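Local coordinates for protein angel homolog 2 (Homo sapiens, PDB 6RW0) that hydrolyses 2',3'-cyclic phosphates as a member of the CCR4 family, and probably also binds mRNA 3' untranslated regions, at residues Asn58-Gln62 against Asp63-Asp67; Arg73-Arg77 against Pro78-Trp82; Lys129-Gly133 against Arg134-Gly138; Gln401-Trp404 against Thr405-Gly408. One frame throughout, in Å; residues are numbered along the deposited sequence.

Interaction 1: Asn58-Gln62 against Asp63-Asp67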
loop_
_atom_site.group_PDB
_atom_site.type_symbol
_atom_site.label_atom_id
_atom_site.label_comp_id
_atom_site.label_asym_id
_atom_site.label_seq_id
_atom_site.Cartn_x
_atom_site.Cartn_y
_atom_site.Cartn_z
ATOM N N ASN A 58 -3.428 4.331 5.396
ATOM C CA ASN A 58 -2.952 5.666 4.986
ATOM C C ASN A 58 -3.632 6.605 5.996
ATOM O O ASN A 58 -4.829 6.719 5.935
ATOM C CB ASN A 58 -3.314 5.937 3.532
ATOM C CG ASN A 58 -2.953 7.340 3.107
ATOM O OD1 ASN A 58 -2.947 8.239 3.910
ATOM N ND2 ASN A 58 -2.672 7.519 1.836
ATOM N N ILE A 59 -2.878 7.214 6.908
ATOM C CA ILE A 59 -3.449 7.956 8.067
ATOM C C ILE A 59 -3.704 9.429 7.756
ATOM O O ILE A 59 -4.260 10.076 8.607
ATOM C CB ILE A 59 -2.561 7.760 9.314
ATOM C CG1 ILE A 59 -1.207 8.470 9.212
ATOM C CG2 ILE A 59 -2.401 6.279 9.610
ATOM C CD1 ILE A 59 -0.445 8.500 10.510
ATOM N N LEU A 60 -3.315 9.909 6.583
ATOM C CA LEU A 60 -3.507 11.289 6.133
ATOM C C LEU A 60 -2.555 12.235 6.865
ATOM O O LEU A 60 -2.730 12.525 8.052
ATOM C CB LEU A 60 -4.970 11.746 6.207
ATOM C CG LEU A 60 -5.256 13.196 5.793
ATOM C CD1 LEU A 60 -4.786 13.550 4.397
ATOM C CD2 LEU A 60 -6.762 13.444 5.939
ATOM N N SER A 61 -1.542 12.711 6.154
ATOM C CA SER A 61 -0.590 13.660 6.717
ATOM C C SER A 61 -1.254 15.012 6.919
ATOM O O SER A 61 -1.968 15.496 6.039
ATOM C CB SER A 61 0.578 13.780 5.738
ATOM O OG SER A 61 1.203 15.054 5.771
ATOM N N GLN A 62 -1.023 15.631 8.082
ATOM C CA GLN A 62 -1.646 16.928 8.350
ATOM C C GLN A 62 -1.221 17.984 7.335
ATOM O O GLN A 62 -2.052 18.794 6.889
ATOM C CB GLN A 62 -1.321 17.405 9.766
ATOM C CG GLN A 62 -2.168 18.593 10.197
ATOM C CD GLN A 62 -3.633 18.220 10.368
ATOM O OE1 GLN A 62 -3.959 17.070 10.630
ATOM N NE2 GLN A 62 -4.518 19.205 10.249
ATOM N N ASP A 63 0.070 18.021 6.976
ATOM C CA ASP A 63 0.528 18.994 5.990
ATOM C C ASP A 63 -0.202 18.794 4.667
ATOM O O ASP A 63 -0.598 19.764 4.013
ATOM C CB ASP A 63 2.030 18.852 5.727
ATOM C CG ASP A 63 2.904 19.418 6.829
ATOM O OD1 ASP A 63 2.391 19.986 7.812
ATOM O OD2 ASP A 63 4.141 19.283 6.699
ATOM N N LEU A 64 -0.361 17.533 4.244
ATOM C CA LEU A 64 -1.045 17.265 2.981
ATOM C C LEU A 64 -2.534 17.563 3.073
ATOM O O LEU A 64 -3.128 18.034 2.098
ATOM C CB LEU A 64 -0.775 15.834 2.514
ATOM C CG LEU A 64 0.703 15.518 2.262
ATOM C CD1 LEU A 64 0.822 14.083 1.726
ATOM C CD2 LEU A 64 1.356 16.521 1.328
ATOM N N LEU A 65 -3.149 17.337 4.235
ATOM C CA LEU A 65 -4.535 17.732 4.431
ATOM C C LEU A 65 -4.683 19.235 4.231
ATOM O O LEU A 65 -5.519 19.694 3.443
ATOM C CB LEU A 65 -4.952 17.317 5.839
ATOM C CG LEU A 65 -6.395 17.452 6.298
ATOM C CD1 LEU A 65 -6.535 16.744 7.651
ATOM C CD2 LEU A 65 -6.818 18.904 6.414
ATOM N N GLU A 66 -3.836 20.015 4.909
ATOM C CA GLU A 66 -3.926 21.471 4.849
ATOM C C GLU A 66 -3.575 22.007 3.470
ATOM O O GLU A 66 -4.165 23.004 3.034
ATOM C CB GLU A 66 -3.060 22.076 5.958
ATOM C CG GLU A 66 -3.671 21.790 7.326
ATOM C CD GLU A 66 -2.842 22.250 8.496
ATOM O OE1 GLU A 66 -1.782 22.868 8.278
ATOM O OE2 GLU A 66 -3.264 21.974 9.638
ATOM N N ASP A 67 -2.651 21.353 2.767
ATOM C CA ASP A 67 -2.267 21.780 1.431
ATOM C C ASP A 67 -3.341 21.469 0.399
ATOM O O ASP A 67 -3.296 22.000 -0.714
ATOM C CB ASP A 67 -1.021 21.024 0.966
ATOM C CG ASP A 67 0.264 21.567 1.539
ATOM O OD1 ASP A 67 0.246 22.637 2.182
ATOM O OD2 ASP A 67 1.305 20.903 1.336
#
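Q62 and E66, one turn apart at the start of helix 62-67, are tied twice. Their side chains meet through a nearly straight hydrogen bond from Q62 NE2 to E66 OE2, 3.1 Å long, with an N-H...O angle of 171°. The acceptor lies in the plane of the amide, but the carboxylate is turned almost perpendicular to that plane and is met on its anti side. Q62 CG stands anti to the backbone N (chi1 -168°), 3.6 Å from E66 OE2, and a bend at chi2 turns the amide toward the carboxylate. The backbone supplies the second tie, with E66 N 2.9 Å from Q62 O.

S61 is the N-cap. Its carbonyl O receives L65 N at 2.8 Å, while its OG accepts a weak capping bond from L64 N, 3.3 Å; the stronger partner of that hydroxyl is Q107, which also takes the N-H of D63. Next to the cap, L60 and L65 cross at about a right angle, and their methyls touch at 3.7 Å between L60 CD2 and L65 CD1.

Further out, an Asx turn in which N58 OD1 accepts from L60 N shapes the approach from strand 49-58, and N58 ND2 is held by E105 and D236. The L60 side chain comes to about 5 Å from the bound magnesium ion.

R85 donates to Q62 OE1, and L80 O joins E66 in accepting from Q62 NE2. An arginine on the oxygen and two acceptors on the nitrogen leave the amide little reason to flip, so a neutral side chain can probably link a cation to a carboxylate.

Interaction 2: Arg73-Arg77 against Pro78-Trp82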
loop_
_atom_site.group_PDB
_atom_site.type_symbol
_atom_site.label_atom_id
_atom_site.label_comp_id
_atom_site.label_asym_id
_atom_site.label_seq_id
_atom_site.Cartn_x
_atom_site.Cartn_y
_atom_site.Cartn_z
ATOM N N ARG A 73 -13.523 19.977 2.159
ATOM C CA ARG A 73 -14.605 21.051 2.426
ATOM C C ARG A 73 -15.877 20.504 3.133
ATOM O O ARG A 73 -16.636 21.174 3.911
ATOM C CB ARG A 73 -15.092 21.615 1.089
ATOM C CG ARG A 73 -14.245 22.680 0.441
ATOM C CD ARG A 73 -14.871 23.114 -0.910
ATOM N NE ARG A 73 -15.296 21.962 -1.712
ATOM C CZ ARG A 73 -16.505 21.802 -2.252
ATOM N NH1 ARG A 73 -17.443 22.732 -2.116
ATOM N NH2 ARG A 73 -16.770 20.702 -2.945
ATOM N N HIS A 74 -16.098 19.192 2.939
ATOM C CA HIS A 74 -17.279 18.554 3.501
ATOM C C HIS A 74 -17.157 18.285 4.992
ATOM O O HIS A 74 -18.166 17.958 5.624
ATOM C CB HIS A 74 -17.516 17.233 2.767
ATOM C CG HIS A 74 -16.368 16.275 2.874
ATOM N ND1 HIS A 74 -15.212 16.406 2.135
ATOM C CD2 HIS A 74 -16.200 15.174 3.644
ATOM C CE1 HIS A 74 -14.383 15.425 2.443
ATOM N NE2 HIS A 74 -14.959 14.663 3.357
ATOM N N CYS A 75 -15.965 18.424 5.563
ATOM C CA CYS A 75 -15.708 18.052 6.947
ATOM C C CYS A 75 -16.006 19.204 7.893
ATOM O O CYS A 75 -15.721 20.364 7.587
ATOM C CB CYS A 75 -14.228 17.708 7.088
ATOM S SG CYS A 75 -13.644 16.499 5.927
ATOM N N ARG A 76 -16.563 18.880 9.056
ATOM C CA ARG A 76 -16.667 19.883 10.108
ATOM C C ARG A 76 -15.266 20.325 10.504
ATOM O O ARG A 76 -14.366 19.498 10.675
ATOM C CB ARG A 76 -17.430 19.316 11.300
ATOM C CG ARG A 76 -18.912 19.145 10.980
ATOM C CD ARG A 76 -19.734 18.636 12.179
ATOM N NE ARG A 76 -19.363 19.403 13.358
ATOM C CZ ARG A 76 -18.626 18.940 14.361
ATOM N NH1 ARG A 76 -18.215 17.678 14.386
ATOM N NH2 ARG A 76 -18.317 19.750 15.360
ATOM N N ARG A 77 -15.075 21.636 10.629
ATOM C CA ARG A 77 -13.723 22.154 10.809
ATOM C C ARG A 77 -12.999 21.544 12.000
ATOM O O ARG A 77 -11.796 21.236 11.865
ATOM C CB ARG A 77 -13.754 23.681 10.954
ATOM C CG ARG A 77 -14.248 24.453 9.749
ATOM C CD ARG A 77 -13.306 24.310 8.577
ATOM N NE ARG A 77 -13.766 23.256 7.684
ATOM C CZ ARG A 77 -13.103 22.829 6.619
ATOM N NH1 ARG A 77 -11.928 23.358 6.304
ATOM N NH2 ARG A 77 -13.619 21.863 5.871
ATOM N N PRO A 78 -13.614 21.366 13.169
ATOM C CA PRO A 78 -12.854 20.862 14.326
ATOM C C PRO A 78 -12.275 19.475 14.127
ATOM O O PRO A 78 -11.277 19.136 14.779
ATOM C CB PRO A 78 -13.875 20.891 15.471
ATOM C CG PRO A 78 -14.885 21.908 15.053
ATOM C CD PRO A 78 -14.968 21.820 13.553
ATOM N N VAL A 79 -12.858 18.664 13.240
ATOM C CA VAL A 79 -12.401 17.285 13.102
ATOM C C VAL A 79 -11.107 17.190 12.313
ATOM O O VAL A 79 -10.522 16.105 12.232
ATOM C CB VAL A 79 -13.450 16.317 12.518
ATOM C CG1 VAL A 79 -14.805 16.508 13.214
ATOM C CG2 VAL A 79 -13.575 16.453 11.021
ATOM N N LEU A 80 -10.641 18.291 11.723
ATOM C CA LEU A 80 -9.466 18.211 10.868
ATOM C C LEU A 80 -8.154 18.464 11.593
ATOM O O LEU A 80 -7.101 18.124 11.049
ATOM C CB LEU A 80 -9.593 19.182 9.693
ATOM C CG LEU A 80 -10.757 18.887 8.752
ATOM C CD1 LEU A 80 -10.870 20.000 7.732
ATOM C CD2 LEU A 80 -10.588 17.556 8.050
ATOM N N HIS A 81 -8.178 19.033 12.795
ATOM C CA HIS A 81 -6.939 19.344 13.495
ATOM C C HIS A 81 -6.204 18.074 13.902
ATOM O O HIS A 81 -6.819 17.080 14.298
ATOM C CB HIS A 81 -7.245 20.169 14.742
ATOM C CG HIS A 81 -7.927 21.464 14.447
ATOM N ND1 HIS A 81 -7.321 22.476 13.735
ATOM C CD2 HIS A 81 -9.167 21.910 14.755
ATOM C CE1 HIS A 81 -8.157 23.492 13.620
ATOM N NE2 HIS A 81 -9.285 23.174 14.231
ATOM N N TRP A 82 -4.872 18.111 13.817
ATOM C CA TRP A 82 -4.086 16.948 14.219
ATOM C C TRP A 82 -4.313 16.597 15.686
ATOM O O TRP A 82 -4.266 15.418 16.052
ATOM C CB TRP A 82 -2.606 17.193 13.940
ATOM C CG TRP A 82 -1.691 16.052 14.277
ATOM C CD1 TRP A 82 -0.680 16.068 15.189
ATOM C CD2 TRP A 82 -1.690 14.742 13.701
ATOM N NE1 TRP A 82 -0.041 14.853 15.209
ATOM C CE2 TRP A 82 -0.652 14.016 14.314
ATOM C CE3 TRP A 82 -2.473 14.106 12.743
ATOM C CZ2 TRP A 82 -0.378 12.692 13.987
ATOM C CZ3 TRP A 82 -2.188 12.801 12.409
ATOM C CH2 TRP A 82 -1.159 12.107 13.032
#
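L80 lays its CD1 methyl over one face of the R77 guanidinium, 3.6 Å above the plane and offset toward the rim, about equally far from CZ and both terminal nitrogens. The pair spans the second of two overlapping type I turns, R76 to V79 and R77 to L80, in the loop that leads from helix 62-67 to helix 82-96 of this endonuclease/exonuclease/phosphatase-type domain. Bends at chi2 and chi3 (96°) curl the R77 chain back, so that NH2 can donate to the carbonyl oxygen two residues back, C75 O, at 3.1 Å. This bond helps to keep the flat group in place beside the leucine.

The second branch of L80 works in another direction: CD2 packs on C75 CB at 3.8 Å, and both residues rest on P410. With an alanine here both methyls go, and the R77 guanidinium would probably be freer to swing while C75 is left with a gap beside its CB.

R76 points its charge elsewhere, to a salt bridge with E412, and its chain crosses V79 at about a right angle, with NH1 3.8 Å from V79 CG1. The turns themselves rest on backbone bonds: L80 N reaches R77 O at 3.2 Å, V79 N donates to R76 O at 3.1 Å, and V79 CG2 comes to 3.2 Å from that same R76 O.

Interaction 3: Lys129-Gly133 against Arg134-Gly138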
loop_
_atom_site.group_PDB
_atom_site.type_symbol
_atom_site.label_atom_id
_atom_site.label_comp_id
_atom_site.label_asym_id
_atom_site.label_seq_id
_atom_site.Cartn_x
_atom_site.Cartn_y
_atom_site.Cartn_z
ATOM N N LYS A 129 10.529 5.266 6.435
ATOM C CA LYS A 129 11.196 5.777 5.245
ATOM C C LYS A 129 10.407 6.973 4.733
ATOM O O LYS A 129 9.291 6.818 4.226
ATOM C CB LYS A 129 11.326 4.705 4.168
ATOM C CG LYS A 129 11.980 5.197 2.883
ATOM C CD LYS A 129 13.390 5.745 3.133
ATOM C CE LYS A 129 14.025 6.214 1.853
ATOM N NZ LYS A 129 15.329 6.879 2.091
ATOM N N MET A 130 10.998 8.152 4.836
ATOM C CA MET A 130 10.368 9.387 4.397
ATOM C C MET A 130 10.549 9.565 2.896
ATOM O O MET A 130 11.574 9.178 2.328
ATOM C CB MET A 130 11.045 10.566 5.100
ATOM C CG MET A 130 10.315 11.882 4.985
ATOM S SD MET A 130 11.192 13.137 5.957
ATOM C CE MET A 130 12.821 13.126 5.224
ATOM N N ARG A 131 9.540 10.158 2.249
ATOM C CA ARG A 131 9.691 10.599 0.870
ATOM C C ARG A 131 10.873 11.553 0.769
ATOM O O ARG A 131 11.245 12.220 1.740
ATOM C CB ARG A 131 8.412 11.280 0.366
ATOM C CG ARG A 131 7.286 10.282 0.078
ATOM C CD ARG A 131 6.296 10.872 -0.911
ATOM N NE ARG A 131 5.462 11.904 -0.313
ATOM C CZ ARG A 131 4.691 12.739 -0.999
ATOM N NH1 ARG A 131 3.951 13.625 -0.346
ATOM N NH2 ARG A 131 4.664 12.697 -2.329
ATOM N N THR A 132 11.474 11.598 -0.414
ATOM C CA THR A 132 12.689 12.360 -0.657
ATOM C C THR A 132 12.344 13.811 -0.999
ATOM O O THR A 132 11.186 14.229 -0.953
ATOM C CB THR A 132 13.532 11.639 -1.710
ATOM O OG1 THR A 132 12.769 11.427 -2.907
ATOM C CG2 THR A 132 13.976 10.276 -1.189
ATOM N N GLY A 133 13.348 14.624 -1.283
ATOM C CA GLY A 133 12.925 15.993 -1.617
ATOM C C GLY A 133 12.224 16.753 -0.488
ATOM O O GLY A 133 12.494 16.551 0.695
ATOM N N ARG A 134 11.310 17.659 -0.864
ATOM C CA ARG A 134 10.669 18.572 0.090
ATOM C C ARG A 134 9.424 17.988 0.737
ATOM O O ARG A 134 8.664 18.716 1.390
ATOM C CB ARG A 134 10.313 19.893 -0.594
ATOM C CG ARG A 134 11.532 20.673 -1.026
ATOM C CD ARG A 134 11.166 22.008 -1.634
ATOM N NE ARG A 134 12.353 22.739 -2.067
ATOM C CZ ARG A 134 13.110 23.479 -1.267
ATOM N NH1 ARG A 134 12.806 23.587 0.020
ATOM N NH2 ARG A 134 14.174 24.107 -1.750
ATOM N N LYS A 135 9.210 16.719 0.581
ATOM C CA LYS A 135 7.974 16.097 0.988
ATOM C C LYS A 135 8.033 15.806 2.483
ATOM O O LYS A 135 9.109 15.534 3.029
ATOM C CB LYS A 135 7.795 14.808 0.208
ATOM C CG LYS A 135 7.766 15.001 -1.307
ATOM C CD LYS A 135 6.675 15.976 -1.760
ATOM C CE LYS A 135 6.650 16.099 -3.289
ATOM N NZ LYS A 135 7.983 16.592 -3.772
ATOM N N PRO A 136 6.904 15.913 3.176
ATOM C CA PRO A 136 6.910 15.836 4.641
ATOM C C PRO A 136 6.650 14.467 5.252
ATOM O O PRO A 136 6.709 14.348 6.482
ATOM C CB PRO A 136 5.754 16.785 5.009
ATOM C CG PRO A 136 4.742 16.563 3.895
ATOM C CD PRO A 136 5.597 16.370 2.643
ATOM N N ASP A 137 6.367 13.447 4.447
ATOM C CA ASP A 137 5.719 12.247 4.936
ATOM C C ASP A 137 6.354 11.022 4.305
ATOM O O ASP A 137 7.123 11.114 3.342
ATOM C CB ASP A 137 4.217 12.236 4.583
ATOM C CG ASP A 137 3.970 12.177 3.072
ATOM O OD1 ASP A 137 4.436 13.086 2.367
ATOM O OD2 ASP A 137 3.339 11.223 2.564
ATOM N N GLY A 138 5.996 9.866 4.839
ATOM C CA GLY A 138 6.507 8.634 4.294
ATOM C C GLY A 138 5.787 7.407 4.792
ATOM O O GLY A 138 4.681 7.476 5.337
#
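The R131 guanidinium carries the K135 aliphatic chain on one face, with CG 3.8 Å above the plane and over its centre, while D137 OD1 sits at the edge, in plane. These groups project from a beta hairpin, strands 124-130 and 137-144, at the border of a mixed sheet. The salt bridge is a side-on grip by NE and NH1, both nitrogens landing on the single oxygen D137 OD1. D137 OD1 receives R131 NH1 at 2.8 Å on its syn lone pair; R131 NE, at 3.1 Å from D137 OD1, comes from 34° out of the carboxylate plane. The two flat groups are accordingly steeply turned, with 72° between their planes.

A bend at chi3 (-73°) in R131 helps turn the guanidinium to meet both partners. K135 contributes carbon rather than charge: R131 CB and K135 CB touch at 3.6 Å, while the lysine NZ goes on to a salt bridge with D169, whose carboxylate also holds the T132 hydroxyl. L64 of helix 62-67 packs against both R131 and D137.

The chain reverses through a type II' turn from T132 to K135, with G133 in the position where positive phi is required. On the strand side of the turn R131 N donates to D137 O at 2.8 Å, and M130 faces G138 as an antiparallel non-hydrogen-bonded pair. A side chain on G138 would run into M130; without one the strands close to 3.9 Å between M130 CA and G138 CA, and G138 CA makes a CA-H...O contact of 3.3 Å with K129 O.

Interaction 4: Gln401-Trp404 against Thr405-Gly408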
loop_
_atom_site.group_PDB
_atom_site.type_symbol
_atom_site.label_atom_id
_atom_site.label_comp_id
_atom_site.label_asym_id
_atom_site.label_seq_id
_atom_site.Cartn_x
_atom_site.Cartn_y
_atom_site.Cartn_z
ATOM N N GLN A 401 -21.627 4.924 -0.600
ATOM C CA GLN A 401 -22.889 5.385 0.019
ATOM C C GLN A 401 -22.785 5.276 1.540
ATOM O O GLN A 401 -23.219 6.184 2.204
ATOM C CB GLN A 401 -24.079 4.591 -0.505
ATOM C CG GLN A 401 -25.395 5.126 0.029
ATOM C CD GLN A 401 -26.612 4.319 -0.341
ATOM O OE1 GLN A 401 -26.531 3.245 -0.920
ATOM N NE2 GLN A 401 -27.767 4.839 0.015
ATOM N N ASP A 402 -22.185 4.216 2.056
ATOM C CA ASP A 402 -22.018 4.054 3.516
ATOM C C ASP A 402 -21.203 5.231 4.047
ATOM O O ASP A 402 -21.534 5.767 5.042
ATOM C CB ASP A 402 -21.207 2.805 3.871
ATOM C CG ASP A 402 -21.913 1.476 3.716
ATOM O OD1 ASP A 402 -23.135 1.469 3.783
ATOM O OD2 ASP A 402 -21.214 0.473 3.488
ATOM N N LEU A 403 -20.120 5.577 3.374
ATOM C CA LEU A 403 -19.233 6.660 3.847
ATOM C C LEU A 403 -19.915 8.026 3.745
ATOM O O LEU A 403 -19.678 8.835 4.598
ATOM C CB LEU A 403 -17.894 6.563 3.122
ATOM C CG LEU A 403 -17.034 5.406 3.613
ATOM C CD1 LEU A 403 -15.775 5.302 2.786
ATOM C CD2 LEU A 403 -16.695 5.561 5.079
ATOM N N TRP A 404 -20.701 8.277 2.707
ATOM C CA TRP A 404 -21.408 9.562 2.689
ATOM C C TRP A 404 -22.531 9.617 3.722
ATOM O O TRP A 404 -22.910 10.714 4.147
ATOM C CB TRP A 404 -21.877 9.950 1.275
ATOM C CG TRP A 404 -20.703 10.451 0.476
ATOM C CD1 TRP A 404 -20.146 9.874 -0.633
ATOM C CD2 TRP A 404 -19.898 11.598 0.777
ATOM N NE1 TRP A 404 -19.054 10.601 -1.046
ATOM C CE2 TRP A 404 -18.882 11.665 -0.200
ATOM C CE3 TRP A 404 -19.949 12.588 1.767
ATOM C CZ2 TRP A 404 -17.924 12.677 -0.213
ATOM C CZ3 TRP A 404 -18.985 13.593 1.754
ATOM C CH2 TRP A 404 -17.988 13.624 0.770
ATOM N N THR A 405 -23.052 8.464 4.157
ATOM C CA THR A 405 -24.032 8.466 5.241
ATOM C C THR A 405 -23.426 9.027 6.519
ATOM O O THR A 405 -24.139 9.639 7.326
ATOM C CB THR A 405 -24.558 7.052 5.482
ATOM O OG1 THR A 405 -25.261 6.612 4.317
ATOM C CG2 THR A 405 -25.521 7.020 6.668
ATOM N N VAL A 406 -22.120 8.832 6.717
ATOM C CA VAL A 406 -21.394 9.427 7.839
ATOM C C VAL A 406 -20.694 10.720 7.436
ATOM O O VAL A 406 -19.767 11.185 8.114
ATOM C CB VAL A 406 -20.433 8.411 8.502
ATOM C CG1 VAL A 406 -21.229 7.238 9.028
ATOM C CG2 VAL A 406 -19.341 7.908 7.566
ATOM N N ASN A 407 -21.159 11.318 6.339
ATOM C CA ASN A 407 -20.707 12.630 5.858
ATOM C C ASN A 407 -19.248 12.631 5.407
ATOM O O ASN A 407 -18.578 13.669 5.449
ATOM C CB ASN A 407 -21.020 13.764 6.841
ATOM C CG ASN A 407 -22.513 13.954 7.032
ATOM O OD1 ASN A 407 -23.313 13.408 6.274
ATOM N ND2 ASN A 407 -22.898 14.727 8.034
ATOM N N GLY A 408 -18.780 11.487 4.903
ATOM C CA GLY A 408 -17.479 11.387 4.284
ATOM C C GLY A 408 -16.353 11.244 5.287
ATOM O O GLY A 408 -16.551 11.096 6.497
#
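A Schellman motif ends helix 400-405, with N407 as its C-prime residue at positive phi. Its two defining bonds run from G408 N to L403 O, 2.8 Å, and from N407 N to W404 O, 2.9 Å. Just before the reversal, T405 grips Q401 O twice, its N and its OG1 each 3.0 Å from that oxygen and arriving on opposite faces of the carbonyl plane. The hydroxyl can do so because it stands anti to the T405 carbonyl carbon (chi1 -64°), pointing back down the helix.

The W404 indole closes over the end of the turn. G408 CA lies on one face of the ring, 4.0 Å from the centroid of the six-membered ring, a CH-pi contact; a side chain on G408 would collide with CZ3. If a serine took the place of W404, G408 would probably lose the ring face that covers its CA, and H74 its edge-to-face partner.

W404 and L403 both lean on C355 of strand 354-356, and the indole meets H74, from the loop before helix 82-96, edge-to-face.

In the fold
None of the four is a fully buried core contact. Interaction 1, four of whose seven touching residues are buried, comes nearest to one and also lies nearest the magnesium ion; interaction 3 is a surface hairpin. The contacts form a chain, 3-1-2-4: interactions 1 and 2 stand in the middle and touch each other, interaction 3 touches interaction 1, and interaction 4, about 20 Å from interaction 1 between centres, connects through interaction 2. Interaction 1 starts helix 62-67 and interaction 4 ends helix 400-405, a serine cap against a glycine-finished reversal. The chemistry varies likewise: amide to carboxylate, methyl on guanidinium, salt bridge, and CH-pi contact.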